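Local coordinates for protein endoglucanase, family GH5 (Zobellia galactanivorans, PDB 6GL2) that hydrolyses beta-glucans of the hemicellulose type, such as mixed-linked glucan, probably by endoglucanase action, as a family 5 glycoside hydrolase, at residues A23-G28 / K60-P65; Y78-N83 / T132-R137; H227-Y232 / M273-S278. All coordinates share one frame; numbering follows the deposited sequence. Where two conformers were deposited one is given.

Interaction 1: residues A23-G28 / K60-P65; sequences AGWNLG and KTLRLP
Asn26 turns its CG beside the backbone N (chi1 -81°), and Arg63 holds its chain extended with CG anti to its own backbone N; the two side chains thus run alongside each other on one face of the sheet. Arg63 NH1 donates to Asn26 OD1 at 2.8 Å in a nearly straight bond (163°). The oxygen lies at the edge of the guanidinium, close to its plane, while the amide stands almost upright to it, the planes being 88° apart. Asn26 OD1 also rests against the Arg63 methylenes, 3.1 Å from Arg63 CG. Further partners hold both groups: Asn26 ND2 donates to Trp307 O and probably to Gly274 O, and the guanidinium forms salt bridges with Glu148 and Glu275. Held at several points, the guanidinium should have little freedom to rotate.

Behind the polar pair, the backbones form a parallel ladder, bonded alternately from either strand: Trp25 N to Thr61 O, Arg63 N to Trp25 O, and Leu27 N to Arg63 O, each at 3.0 Å. At the start, Ala23 O accepts from both Lys60 N and Thr61 N; at the far end, a water bridges Leu27 O and Pro65 O, 2.8 Å from each.

The other face is apolar. Leu62 CD1 meets the edge of the Trp25 ring at CE3, 3.7 Å away and near the ring plane. Leu27 CD2 packs on Leu64 CD1 at 3.8 Å, side by side, and helix 82-96 covers these leucines through Ile91. Polar groups thus face the barrel interior while leucines face the helical layer. This is the first beta-alpha-beta unit of a TIM barrel, in which strands 24-26 and 61-64 lie side by side in parallel, linked in the chain by helix 48-57, as in GH5 enzymes.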
ATOM      1  N   ALA A  23      12.030   5.317  -2.849  1.00 10.05           N
ATOM      2  CA  ALA A  23      11.090   5.761  -1.848  1.00  9.86           C
ATOM      3  C   ALA A  23       9.775   6.058  -2.540  1.00  9.99           C
ATOM      4  O   ALA A  23       9.742   6.484  -3.721  1.00 10.04           O
ATOM      5  CB  ALA A  23      11.573   7.007  -1.149  1.00 12.45           C
ATOM      6  N   GLY A  24       8.672   5.894  -1.817  1.00  8.63           N
ATOM      7  CA  GLY A  24       7.355   6.152  -2.383  1.00  7.83           C
ATOM      8  C   GLY A  24       6.528   7.094  -1.633  1.00  8.33           C
ATOM      9  O   GLY A  24       6.772   7.480  -0.481  1.00  8.03           O
ATOM     10  N   TRP A  25       5.484   7.526  -2.313  1.00  7.68           N
ATOM     11  CA  TRP A  25       4.476   8.467  -1.817  1.00  8.11           C
ATOM     12  C   TRP A  25       3.091   7.960  -2.223  1.00  7.50           C
ATOM     13  O   TRP A  25       2.911   7.509  -3.336  1.00  7.43           O
ATOM     14  CB  TRP A  25       4.766   9.868  -2.375  1.00  7.98           C
ATOM     15  CG  TRP A  25       3.852  10.954  -1.946  1.00  7.60           C
ATOM     16  CD1 TRP A  25       4.032  11.875  -0.906  1.00  7.54           C
ATOM     17  CD2 TRP A  25       2.661  11.420  -2.642  1.00  7.25           C
ATOM     18  NE1 TRP A  25       2.983  12.774  -0.849  1.00  7.56           N
ATOM     19  CE2 TRP A  25       2.156  12.555  -1.897  1.00  7.12           C
ATOM     20  CE3 TRP A  25       1.977  10.994  -3.759  1.00  7.52           C
ATOM     21  CZ2 TRP A  25       1.001  13.212  -2.282  1.00  7.07           C
ATOM     22  CZ3 TRP A  25       0.822  11.698  -4.136  1.00  7.28           C
ATOM     23  CH2 TRP A  25       0.360  12.800  -3.407  1.00  7.69           C
ATOM     24  N   ASN A  26       2.157   7.981  -1.259  1.00  7.26           N
ATOM     25  CA  ASN A  26       0.742   7.607  -1.471  1.00  7.39           C
ATOM     26  C   ASN A  26      -0.136   8.765  -1.906  1.00  7.35           C
ATOM     27  O   ASN A  26      -0.152   9.766  -1.226  1.00  7.21           O
ATOM     28  CB  ASN A  26       0.098   7.080  -0.167  1.00  7.63           C
ATOM     29  CG  ASN A  26       0.389   5.638   0.159  1.00  6.86           C
ATOM     30  OD1 ASN A  26      -0.245   4.743  -0.377  1.00  7.53           O
ATOM     31  ND2 ASN A  26       1.411   5.376   1.005  1.00  7.63           N
ATOM     32  N   LEU A  27      -0.867   8.546  -2.935  1.00  7.77           N
ATOM     33  CA  LEU A  27      -1.962   9.424  -3.344  1.00  7.07           C
ATOM     34  C   LEU A  27      -3.218   9.134  -2.491  1.00  7.58           C
ATOM     35  O   LEU A  27      -4.178   8.524  -2.975  1.00  7.74           O
ATOM     36  CB  LEU A  27      -2.219   9.337  -4.837  1.00  7.66           C
ATOM     37  CG  LEU A  27      -3.202  10.303  -5.455  1.00  6.76           C
ATOM     38  CD1 LEU A  27      -2.636  11.718  -5.524  1.00  7.80           C
ATOM     39  CD2 LEU A  27      -3.780   9.861  -6.774  1.00  8.62           C
ATOM     40  N   GLY A  28      -3.123   9.466  -1.210  1.00  7.59           N
ATOM     41  CA  GLY A  28      -4.200   9.113  -0.323  1.00  7.69           C
ATOM     42  C   GLY A  28      -5.404  10.031  -0.381  1.00  7.29           C
ATOM     43  O   GLY A  28      -5.267  11.188  -0.742  1.00  7.58           O
ATOM     44  N   LYS A  60      10.335   7.671  -6.274  1.00  8.92           N
ATOM     45  CA  LYS A  60      10.420   6.761  -7.379  1.00  9.61           C
ATOM     46  C   LYS A  60       9.162   5.880  -7.592  1.00  9.35           C
ATOM     47  O   LYS A  60       8.941   5.333  -8.640  1.00  9.80           O
ATOM     48  CB  LYS A  60      11.723   5.919  -7.281  1.00 10.23           C
ATOM     49  CG  LYS A  60      11.931   5.033  -8.452  1.00 13.04           C
ATOM     50  CD  LYS A  60      12.138   5.772  -9.777  1.00 13.83           C
ATOM     51  CE  LYS A  60      12.586   4.891 -10.978  1.00 15.30           C
ATOM     52  NZ  LYS A  60      12.927   5.679 -12.165  1.00 18.09           N
ATOM     53  N   THR A  61       8.365   5.817  -6.520  1.00  9.04           N
ATOM     54  CA  THR A  61       7.156   4.953  -6.493  1.00  9.00           C
ATOM     55  C   THR A  61       5.950   5.782  -6.077  1.00  7.54           C
ATOM     56  O   THR A  61       6.019   6.563  -5.138  1.00  8.21           O
ATOM     57  CB  THR A  61       7.263   3.753  -5.577  1.00  9.27           C
ATOM     58  OG1 THR A  61       8.329   2.919  -6.058  1.00  9.68           O
ATOM     59  CG2 THR A  61       6.031   2.885  -5.459  1.00  9.30           C
ATOM     60  N   LEU A  62       4.870   5.720  -6.873  1.00  7.66           N
ATOM     61  CA  LEU A  62       3.564   6.174  -6.531  1.00  7.42           C
ATOM     62  C   LEU A  62       2.714   5.007  -6.093  1.00  6.38           C
ATOM     63  O   LEU A  62       2.515   4.049  -6.830  1.00  8.13           O
ATOM     64  CB  LEU A  62       2.865   6.846  -7.702  1.00  8.15           C
ATOM     65  CG  LEU A  62       1.459   7.412  -7.414  1.00  7.43           C
ATOM     66  CD1 LEU A  62       1.523   8.595  -6.506  1.00 10.36           C
ATOM     67  CD2 LEU A  62       0.688   7.688  -8.704  1.00  9.79           C
ATOM     68  N   ARG A  63       2.157   5.072  -4.869  1.00  7.54           N
ATOM     69  CA  ARG A  63       1.127   4.116  -4.496  1.00  6.77           C
ATOM     70  C   ARG A  63      -0.255   4.831  -4.753  1.00  7.34           C
ATOM     71  O   ARG A  63      -0.439   5.979  -4.351  1.00  7.78           O
ATOM     72  CB  ARG A  63       1.229   3.635  -3.037  1.00  7.36           C
ATOM     73  CG  ARG A  63       0.152   2.625  -2.629  1.00  7.62           C
ATOM     74  CD  ARG A  63       0.595   1.838  -1.434  1.00  7.89           C
ATOM     75  NE  ARG A  63      -0.388   0.886  -0.893  1.00  7.92           N
ATOM     76  CZ  ARG A  63      -1.254   1.172   0.093  1.00  7.10           C
ATOM     77  NH1 ARG A  63      -1.371   2.345   0.579  1.00  8.44           N
ATOM     78  NH2 ARG A  63      -1.937   0.176   0.623  1.00  7.74           N
ATOM     79  N   LEU A  64      -1.058   4.144  -5.539  1.00  7.28           N
ATOM     80  CA  LEU A  64      -2.334   4.620  -6.068  1.00  7.13           C
ATOM     81  C   LEU A  64      -3.418   3.741  -5.469  1.00  7.01           C
ATOM     82  O   LEU A  64      -3.912   2.769  -6.069  1.00  7.30           O
ATOM     83  CB  LEU A  64      -2.286   4.494  -7.626  1.00  7.56           C
ATOM     84  CG  LEU A  64      -3.541   4.889  -8.369  1.00  9.04           C
ATOM     85  CD1 LEU A  64      -4.034   6.254  -7.887  1.00 11.06           C
ATOM     86  CD2 LEU A  64      -3.219   4.851  -9.892  1.00  9.14           C
ATOM     87  N   PRO A  65      -3.814   4.097  -4.222  1.00  6.97           N
ATOM     88  CA  PRO A  65      -4.859   3.258  -3.603  1.00  7.70           C
ATOM     89  C   PRO A  65      -6.235   3.559  -4.237  1.00  6.85           C
ATOM     90  O   PRO A  65      -6.545   4.671  -4.595  1.00  8.15           O
ATOM     91  CB  PRO A  65      -4.783   3.774  -2.161  1.00  7.70           C
ATOM     92  CG  PRO A  65      -4.290   5.167  -2.236  1.00  7.54           C
ATOM     93  CD  PRO A  65      -3.351   5.141  -3.365  1.00  6.68           C
TER
HETATM   94  O   HOH W   1      -5.761   7.344  -4.977  1.00  7.77           O

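Interaction 2: residues Y78-N83 / T132-R137; sequences YLIEAN and TQIANR
The loop leading into helix 82-96 passes the last turns of helix 117-137, with the CA atoms of Ile80 and Gln133 7.3 Å apart. Gln133 sends its extended side chain out to this backbone and grips it on either side of Leu79. Its NE2 donates to Tyr78 O at 2.8 Å, the oxygen lying in the amide plane, although the nitrogen approaches from well above the carbonyl plane of Tyr78. Its OE1 accepts from Ile80 N at 2.9 Å in a nearly straight bond (171°). The amide meets a C=O and the N-H two residues on, much as a neighbouring strand would. NE2 is shared with Lys129 O of its own helix.

Beneath this clamp Ile80 slides past Gln133 in the reverse direction, and its side chain crosses that of Ile134 at about a right angle, Ile80 CD1 lying 3.7 Å from Ile134 CG1. Arg137, its chain bent at the second and third torsions, brings NH2 within 3.4 Å of Ala82 O, and its NH1 forms salt bridges with Asp86 and Glu89. The contact ties the loop before helix 82-96, and that helix's first turn, to the next helix of the TIM barrel's outer layer.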
ATOM      1  N   TYR A  78     -20.150  -8.886 -11.391  1.00 13.66           N
ATOM      2  CA  TYR A  78     -19.467  -7.815 -10.599  1.00 13.13           C
ATOM      3  C   TYR A  78     -18.715  -6.896 -11.568  1.00 13.23           C
ATOM      4  O   TYR A  78     -17.512  -6.648 -11.372  1.00 11.75           O
ATOM      5  CB  TYR A  78     -18.571  -8.416  -9.565  1.00 12.94           C
ATOM      6  CG  TYR A  78     -19.296  -9.238  -8.523  1.00 14.78           C
ATOM      7  CD1 TYR A  78     -20.113  -8.618  -7.570  1.00 15.41           C
ATOM      8  CD2 TYR A  78     -19.106 -10.626  -8.453  1.00 17.25           C
ATOM      9  CE1 TYR A  78     -20.756  -9.379  -6.591  1.00 18.53           C
ATOM     10  CE2 TYR A  78     -19.753 -11.394  -7.480  1.00 20.19           C
ATOM     11  CZ  TYR A  78     -20.556 -10.749  -6.571  1.00 19.57           C
ATOM     12  OH  TYR A  78     -21.184 -11.493  -5.599  1.00 24.46           O
ATOM     13  N   LEU A  79     -19.366  -6.422 -12.621  1.00 12.31           N
ATOM     14  CA  LEU A  79     -18.715  -5.603 -13.620  1.00 10.43           C
ATOM     15  C   LEU A  79     -18.171  -4.294 -13.007  1.00 10.87           C
ATOM     16  O   LEU A  79     -18.934  -3.558 -12.349  1.00 10.96           O
ATOM     17  CB  LEU A  79     -19.768  -5.260 -14.717  1.00 12.27           C
ATOM     18  CG  LEU A  79     -19.278  -4.371 -15.845  1.00 13.12           C
ATOM     19  CD1 LEU A  79     -18.099  -4.842 -16.620  1.00 14.68           C
ATOM     20  CD2 LEU A  79     -20.442  -4.064 -16.777  1.00 15.71           C
ATOM     21  N   ILE A  80     -16.952  -3.981 -13.269  1.00 10.77           N
ATOM     22  CA  ILE A  80     -16.395  -2.705 -12.854  1.00  9.01           C
ATOM     23  C   ILE A  80     -16.728  -1.669 -13.908  1.00 10.58           C
ATOM     24  O   ILE A  80     -16.474  -1.914 -15.131  1.00 10.86           O
ATOM     25  CB  ILE A  80     -14.846  -2.800 -12.677  1.00  8.86           C
ATOM     26  CG1 ILE A  80     -14.437  -3.881 -11.655  1.00  9.89           C
ATOM     27  CG2 ILE A  80     -14.306  -1.430 -12.254  1.00 10.85           C
ATOM     28  CD1 ILE A  80     -12.925  -4.085 -11.542  1.00 10.14           C
ATOM     29  N   GLU A  81     -17.190  -0.501 -13.524  0.50  9.90           N
ATOM     30  CA  GLU A  81     -17.491   0.537 -14.479  0.50  9.99           C
ATOM     31  C   GLU A  81     -16.262   0.923 -15.272  0.50 10.32           C
ATOM     32  O   GLU A  81     -15.222   1.227 -14.706  0.50 10.10           O
ATOM     33  CB  GLU A  81     -18.099   1.748 -13.746  0.50 10.48           C
ATOM     34  CG  GLU A  81     -19.408   1.480 -12.996  0.50 11.61           C
ATOM     35  CD  GLU A  81     -19.873   2.687 -12.178  0.50 14.82           C
ATOM     36  OE1 GLU A  81     -19.146   3.681 -12.076  0.50 17.25           O
ATOM     37  OE2 GLU A  81     -20.982   2.640 -11.608  0.50 17.63           O
ATOM     38  N   ALA A  82     -16.408   0.959 -16.587  1.00  9.76           N
ATOM     39  CA  ALA A  82     -15.307   1.279 -17.466  1.00  9.28           C
ATOM     40  C   ALA A  82     -14.705   2.641 -17.241  1.00 10.06           C
ATOM     41  O   ALA A  82     -13.487   2.774 -17.261  1.00 10.27           O
ATOM     42  CB  ALA A  82     -15.768   1.105 -18.899  1.00 11.43           C
ATOM     43  N   ASN A  83     -15.550   3.596 -16.946  0.50  9.70           N
ATOM     44  CA  ASN A  83     -15.024   4.890 -16.752  0.50  9.82           C
ATOM     45  C   ASN A  83     -14.213   5.067 -15.462  0.50  9.81           C
ATOM     46  O   ASN A  83     -13.397   5.983 -15.392  0.50 10.90           O
ATOM     47  CB  ASN A  83     -16.095   5.986 -16.951  0.50 13.63           C
ATOM     48  CG  ASN A  83     -17.234   5.941 -15.948  0.50 15.32           C
ATOM     49  OD1 ASN A  83     -17.333   5.084 -15.080  0.50 17.53           O
ATOM     50  ND2 ASN A  83     -18.137   6.944 -16.085  0.50 20.53           N
ATOM     51  N   THR A 132      -9.782 -10.310 -11.802  1.00  9.66           N
ATOM     52  CA  THR A 132      -9.659 -10.607 -13.208  1.00 10.02           C
ATOM     53  C   THR A 132      -9.820  -9.346 -14.083  1.00  9.37           C
ATOM     54  O   THR A 132      -9.062  -9.161 -15.006  1.00  9.05           O
ATOM     55  CB  THR A 132     -10.654 -11.702 -13.606  1.00 10.95           C
ATOM     56  OG1 THR A 132     -10.300 -12.915 -12.918  1.00 11.22           O
ATOM     57  CG2 THR A 132     -10.589 -12.002 -15.127  1.00 11.60           C
ATOM     58  N   GLN A 133     -10.816  -8.558 -13.750  1.00  8.67           N
ATOM     59  CA  GLN A 133     -11.071  -7.360 -14.473  1.00  9.32           C
ATOM     60  C   GLN A 133      -9.990  -6.302 -14.388  1.00  9.34           C
ATOM     61  O   GLN A 133      -9.626  -5.670 -15.379  1.00  9.76           O
ATOM     62  CB  GLN A 133     -12.404  -6.776 -14.156  1.00  9.45           C
ATOM     63  CG  GLN A 133     -13.569  -7.649 -14.538  1.00  9.65           C
ATOM     64  CD  GLN A 133     -14.825  -7.045 -13.947  1.00  9.51           C
ATOM     65  OE1 GLN A 133     -15.329  -6.049 -14.498  1.00 10.36           O
ATOM     66  NE2 GLN A 133     -15.356  -7.636 -12.893  1.00 10.73           N
ATOM     67  N   ILE A 134      -9.469  -6.060 -13.183  1.00  8.96           N
ATOM     68  CA  ILE A 134      -8.407  -5.084 -13.013  1.00  8.54           C
ATOM     69  C   ILE A 134      -7.169  -5.592 -13.766  1.00  8.46           C
ATOM     70  O   ILE A 134      -6.566  -4.838 -14.495  1.00  9.28           O
ATOM     71  CB  ILE A 134      -8.068  -4.870 -11.511  1.00  9.50           C
ATOM     72  CG1 ILE A 134      -9.326  -4.359 -10.747  1.00  8.66           C
ATOM     73  CG2 ILE A 134      -6.909  -3.855 -11.428  1.00  9.99           C
ATOM     74  CD1 ILE A 134      -9.091  -4.424  -9.224  1.00  9.81           C
ATOM     75  N   ALA A 135      -6.844  -6.880 -13.567  1.00  8.83           N
ATOM     76  CA  ALA A 135      -5.699  -7.387 -14.193  1.00  8.98           C
ATOM     77  C   ALA A 135      -5.818  -7.302 -15.724  1.00 10.52           C
ATOM     78  O   ALA A 135      -4.839  -6.988 -16.408  1.00 10.32           O
ATOM     79  CB  ALA A 135      -5.549  -8.864 -13.757  1.00  9.85           C
ATOM     80  N   ASN A 136      -6.989  -7.615 -16.295  1.00  9.51           N
ATOM     81  CA  ASN A 136      -7.111  -7.558 -17.754  1.00 10.49           C
ATOM     82  C   ASN A 136      -7.025  -6.128 -18.270  1.00 10.32           C
ATOM     83  O   ASN A 136      -6.406  -5.929 -19.308  1.00 10.53           O
ATOM     84  CB  ASN A 136      -8.388  -8.292 -18.222  1.00 10.57           C
ATOM     85  CG  ASN A 136      -8.188  -9.823 -18.297  1.00 11.10           C
ATOM     86  OD1 ASN A 136      -7.059 -10.226 -18.600  1.00 13.90           O
ATOM     87  ND2 ASN A 136      -9.207 -10.603 -18.111  1.00 15.50           N
ATOM     88  N   ARG A 137      -7.503  -5.126 -17.508  1.00  9.63           N
ATOM     89  CA  ARG A 137      -7.350  -3.782 -17.977  1.00 10.88           C
ATOM     90  C   ARG A 137      -5.897  -3.426 -18.145  1.00 11.10           C
ATOM     91  O   ARG A 137      -5.534  -2.725 -19.090  1.00 11.89           O
ATOM     92  CB  ARG A 137      -8.056  -2.782 -17.035  1.00  9.34           C
ATOM     93  CG  ARG A 137      -7.721  -1.369 -17.374  1.00 10.58           C
ATOM     94  CD  ARG A 137      -8.204  -0.901 -18.704  1.00  9.45           C
ATOM     95  NE  ARG A 137      -9.631  -0.635 -18.790  1.00  8.99           N
ATOM     96  CZ  ARG A 137     -10.206   0.530 -18.945  1.00  9.21           C
ATOM     97  NH1 ARG A 137      -9.556   1.655 -18.800  1.00 10.33           N
ATOM     98  NH2 ARG A 137     -11.536   0.590 -19.083  1.00 10.23           N
TER

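Interaction 3: residues H227-Y232 / M273-S278; sequences HSYFPY and MGEWGS
The carboxylate of Glu275 lies stacked on the imidazole of His227, a flat pairing with the two planes only 19° apart. The aliphatic part of the chain joins in: Glu275 CG sits over the ring centre, 3.7 Å from the centroid, a CH-pi contact. With CG beside the backbone N in both residues (chi1 -59° in each), the ring and the glutamate chain lie one over the other. The carboxylate is then gripped from two directions. Tyr229 OH donates to Glu275 OE1 at 2.7 Å, reaching the oxygen on its anti side and somewhat out of the carboxylate plane, while OE2 has its partner in Arg63. His227 ND1 is bonded to Glu152, so the imidazole too is held by a hydrogen bond.

Glu275 stands near the C-terminal end of strand 271-276, the seventh of the TIM barrel, and His227 ends the sixth. In GH5 enzymes the nucleophilic glutamate is carried at the end of the seventh strand, a place consistent with Glu275, and Tyr229 and His227, in direct contact with it, are placed to steady its carboxylate.

The backbones stay close beyond this point. Ser228 N donates to Glu275 O in a long bond of 3.3 Å, and Met273 SD lies 3.4 Å from Ser228 N, its chain folded back by bends at the second and third torsions. Ser228 OG is taken by Glu255 of helix 246-266. Beyond it Tyr229, the centre of an inverse gamma turn, lays one ring face on the main chain of Trp276, whose CA is 4.0 Å from the ring centroid. Gly277 O comes to the edge of that ring, 3.5 Å from Tyr229 CD2.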
ATOM      1  N   HIS A 227       2.224  -2.413   6.776  1.00  9.45           N
ATOM      2  CA  HIS A 227       2.127  -1.030   7.139  1.00  9.12           C
ATOM      3  C   HIS A 227       2.544  -0.925   8.596  1.00 10.33           C
ATOM      4  O   HIS A 227       2.071  -1.718   9.429  1.00 13.37           O
ATOM      5  CB  HIS A 227       0.702  -0.530   6.981  1.00  9.42           C
ATOM      6  CG  HIS A 227       0.135  -0.666   5.564  1.00  8.54           C
ATOM      7  ND1 HIS A 227      -1.156  -0.417   5.279  1.00  9.14           N
ATOM      8  CD2 HIS A 227       0.760  -0.967   4.424  1.00  8.98           C
ATOM      9  CE1 HIS A 227      -1.323  -0.632   3.933  1.00  8.64           C
ATOM     10  NE2 HIS A 227      -0.192  -0.914   3.413  1.00  8.77           N
ATOM     11  N   SER A 228       3.294   0.085   8.971  1.00 10.61           N
ATOM     12  CA  SER A 228       3.742   0.264  10.384  1.00 10.33           C
ATOM     13  C   SER A 228       3.925   1.726  10.715  1.00  9.52           C
ATOM     14  O   SER A 228       4.949   2.311  10.381  1.00 10.98           O
ATOM     15  CB  SER A 228       5.015  -0.475  10.589  1.00 10.14           C
ATOM     16  OG  SER A 228       5.209  -0.418  12.065  1.00 14.23           O
ATOM     17  N   TYR A 229       2.885   2.286  11.276  1.00  9.69           N
ATOM     18  CA  TYR A 229       2.904   3.653  11.714  1.00  9.96           C
ATOM     19  C   TYR A 229       3.569   3.771  13.126  1.00 10.46           C
ATOM     20  O   TYR A 229       2.932   4.108  14.082  1.00 12.30           O
ATOM     21  CB  TYR A 229       1.557   4.261  11.733  1.00  9.56           C
ATOM     22  CG  TYR A 229       0.851   4.467  10.373  1.00  9.57           C
ATOM     23  CD1 TYR A 229       0.194   3.418   9.749  1.00 11.03           C
ATOM     24  CD2 TYR A 229       0.928   5.675   9.707  1.00 10.12           C
ATOM     25  CE1 TYR A 229      -0.473   3.632   8.565  1.00 10.71           C
ATOM     26  CE2 TYR A 229       0.271   5.870   8.501  1.00  9.14           C
ATOM     27  CZ  TYR A 229      -0.390   4.871   7.953  1.00  9.85           C
ATOM     28  OH  TYR A 229      -1.068   5.161   6.756  1.00 10.09           O
ATOM     29  N   PHE A 230       4.807   3.358  13.161  1.00 10.46           N
ATOM     30  CA  PHE A 230       5.546   3.098  14.401  1.00 12.26           C
ATOM     31  C   PHE A 230       6.325   4.362  14.796  1.00 12.43           C
ATOM     32  O   PHE A 230       7.067   4.877  14.016  1.00 11.61           O
ATOM     33  CB  PHE A 230       6.532   1.943  14.217  1.00 12.26           C
ATOM     34  CG  PHE A 230       7.041   1.411  15.533  1.00 13.37           C
ATOM     35  CD1 PHE A 230       7.993   2.141  16.249  1.00 13.18           C
ATOM     36  CD2 PHE A 230       6.446   0.344  16.138  1.00 13.85           C
ATOM     37  CE1 PHE A 230       8.393   1.711  17.523  1.00 14.15           C
ATOM     38  CE2 PHE A 230       6.879  -0.101  17.380  1.00 15.04           C
ATOM     39  CZ  PHE A 230       7.847   0.600  18.085  1.00 14.44           C
ATOM     40  N   PRO A 231       6.160   4.838  16.055  1.00 13.17           N
ATOM     41  CA  PRO A 231       5.286   4.303  17.106  1.00 11.94           C
ATOM     42  C   PRO A 231       3.917   4.937  17.078  1.00 12.55           C
ATOM     43  O   PRO A 231       3.828   6.132  16.826  1.00 11.88           O
ATOM     44  CB  PRO A 231       6.041   4.651  18.405  1.00 12.88           C
ATOM     45  CG  PRO A 231       6.633   5.979  18.037  1.00 13.37           C
ATOM     46  CD  PRO A 231       7.020   5.886  16.575  1.00 13.05           C
ATOM     47  N   TYR A 232       2.862   4.164  17.249  1.00 12.47           N
ATOM     48  CA  TYR A 232       1.555   4.689  16.972  1.00 13.09           C
ATOM     49  C   TYR A 232       1.133   5.862  17.857  1.00 13.53           C
ATOM     50  O   TYR A 232       0.271   6.655  17.477  1.00 15.13           O
ATOM     51  CB  TYR A 232       0.514   3.539  16.971  1.00 16.79           C
ATOM     52  CG  TYR A 232       0.181   3.068  18.345  1.00 19.56           C
ATOM     53  CD1 TYR A 232      -0.787   3.708  19.123  1.00 22.79           C
ATOM     54  CD2 TYR A 232       0.871   1.997  18.910  1.00 20.92           C
ATOM     55  CE1 TYR A 232      -1.070   3.254  20.406  1.00 27.34           C
ATOM     56  CE2 TYR A 232       0.563   1.522  20.190  1.00 23.81           C
ATOM     57  CZ  TYR A 232      -0.398   2.176  20.919  1.00 23.94           C
ATOM     58  OH  TYR A 232      -0.709   1.743  22.219  1.00 31.76           O
ATOM     59  N   MET A 273       7.009  -1.311   2.695  1.00  8.37           N
ATOM     60  CA  MET A 273       6.296  -0.638   3.757  1.00  8.22           C
ATOM     61  C   MET A 273       5.354   0.361   3.104  1.00  8.59           C
ATOM     62  O   MET A 273       5.669   1.497   2.882  1.00  9.11           O
ATOM     63  CB  MET A 273       7.228   0.107   4.693  1.00  8.88           C
ATOM     64  CG  MET A 273       6.541   0.603   5.929  1.00  9.57           C
ATOM     65  SD  MET A 273       6.087  -0.650   7.104  1.00 12.06           S
ATOM     66  CE  MET A 273       7.653  -1.060   7.828  1.00 12.65           C
ATOM     67  N   GLY A 274       4.197  -0.164   2.710  1.00  8.82           N
ATOM     68  CA  GLY A 274       3.336   0.545   1.744  1.00  9.52           C
ATOM     69  C   GLY A 274       2.599   1.708   2.384  1.00  9.24           C
ATOM     70  O   GLY A 274       2.146   2.610   1.635  1.00  7.97           O
ATOM     71  N   GLU A 275       2.582   1.803   3.707  1.00  8.05           N
ATOM     72  CA  GLU A 275       2.196   2.982   4.416  1.00  8.74           C
ATOM     73  C   GLU A 275       2.980   3.095   5.697  1.00  9.05           C
ATOM     74  O   GLU A 275       3.224   2.089   6.397  1.00  9.43           O
ATOM     75  CB  GLU A 275       0.703   2.999   4.863  1.00  8.48           C
ATOM     76  CG  GLU A 275      -0.257   2.877   3.692  1.00  8.95           C
ATOM     77  CD  GLU A 275      -1.708   2.815   4.136  1.00  9.34           C
ATOM     78  OE1 GLU A 275      -2.049   3.106   5.291  1.00 10.56           O
ATOM     79  OE2 GLU A 275      -2.570   2.483   3.239  1.00  9.96           O
ATOM     80  N   TRP A 276       3.299   4.338   6.049  1.00  8.22           N
ATOM     81  CA  TRP A 276       3.840   4.774   7.342  1.00  8.20           C
ATOM     82  C   TRP A 276       3.777   6.277   7.331  1.00  8.71           C
ATOM     83  O   TRP A 276       3.397   6.885   6.311  1.00  9.37           O
ATOM     84  CB  TRP A 276       5.296   4.295   7.536  1.00  8.52           C
ATOM     85  CG  TRP A 276       6.226   4.943   6.602  1.00  8.95           C
ATOM     86  CD1 TRP A 276       6.406   4.659   5.251  1.00  9.62           C
ATOM     87  CD2 TRP A 276       7.077   6.058   6.867  1.00  9.76           C
ATOM     88  NE1 TRP A 276       7.312   5.519   4.704  1.00  9.53           N
ATOM     89  CE2 TRP A 276       7.768   6.377   5.643  1.00  9.38           C
ATOM     90  CE3 TRP A 276       7.436   6.723   8.011  1.00  9.55           C
ATOM     91  CZ2 TRP A 276       8.750   7.385   5.583  1.00  9.92           C
ATOM     92  CZ3 TRP A 276       8.381   7.764   7.961  1.00  9.47           C
ATOM     93  CH2 TRP A 276       9.069   8.048   6.765  1.00 10.03           C
ATOM     94  N   GLY A 277       4.132   6.909   8.453  1.00  8.62           N
ATOM     95  CA  GLY A 277       4.231   8.328   8.590  1.00  9.36           C
ATOM     96  C   GLY A 277       3.663   8.810   9.884  1.00 10.28           C
ATOM     97  O   GLY A 277       3.379   7.976  10.758  1.00 10.92           O
ATOM     98  N   SER A 278       3.634  10.126  10.053  1.00 10.46           N
ATOM     99  CA  SER A 278       3.110  10.687  11.308  1.00 11.41           C
ATOM    100  C   SER A 278       2.131  11.757  11.021  1.00 11.66           C
ATOM    101  O   SER A 278       2.315  12.525  10.089  1.00 11.80           O
ATOM    102  CB  SER A 278       4.279  11.222  12.200  1.00 11.23           C
ATOM    103  OG  SER A 278       4.994  12.207  11.494  1.00 12.60           O
TER

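Overall arrangement
Interactions 1 and 3 are buried in the same barrel, with centres about 14 Å apart, and they touch directly where Arg63 and Asn26 of the first two strands meet Glu275 and Gly274 of the seventh. Interaction 2 lies farther out, its centre about 20 Å from that of the chain, partly buried among the outer helices, and it touches neither of the others. Chemistry follows place. Interaction 1 rests on a regular backbone ladder with charge on one face and leucines on the other; interaction 3 trades the ladder for carboxylate, imidazole and phenol; interaction 2 relies on one glutamine amide, with arginine salt bridges nearby.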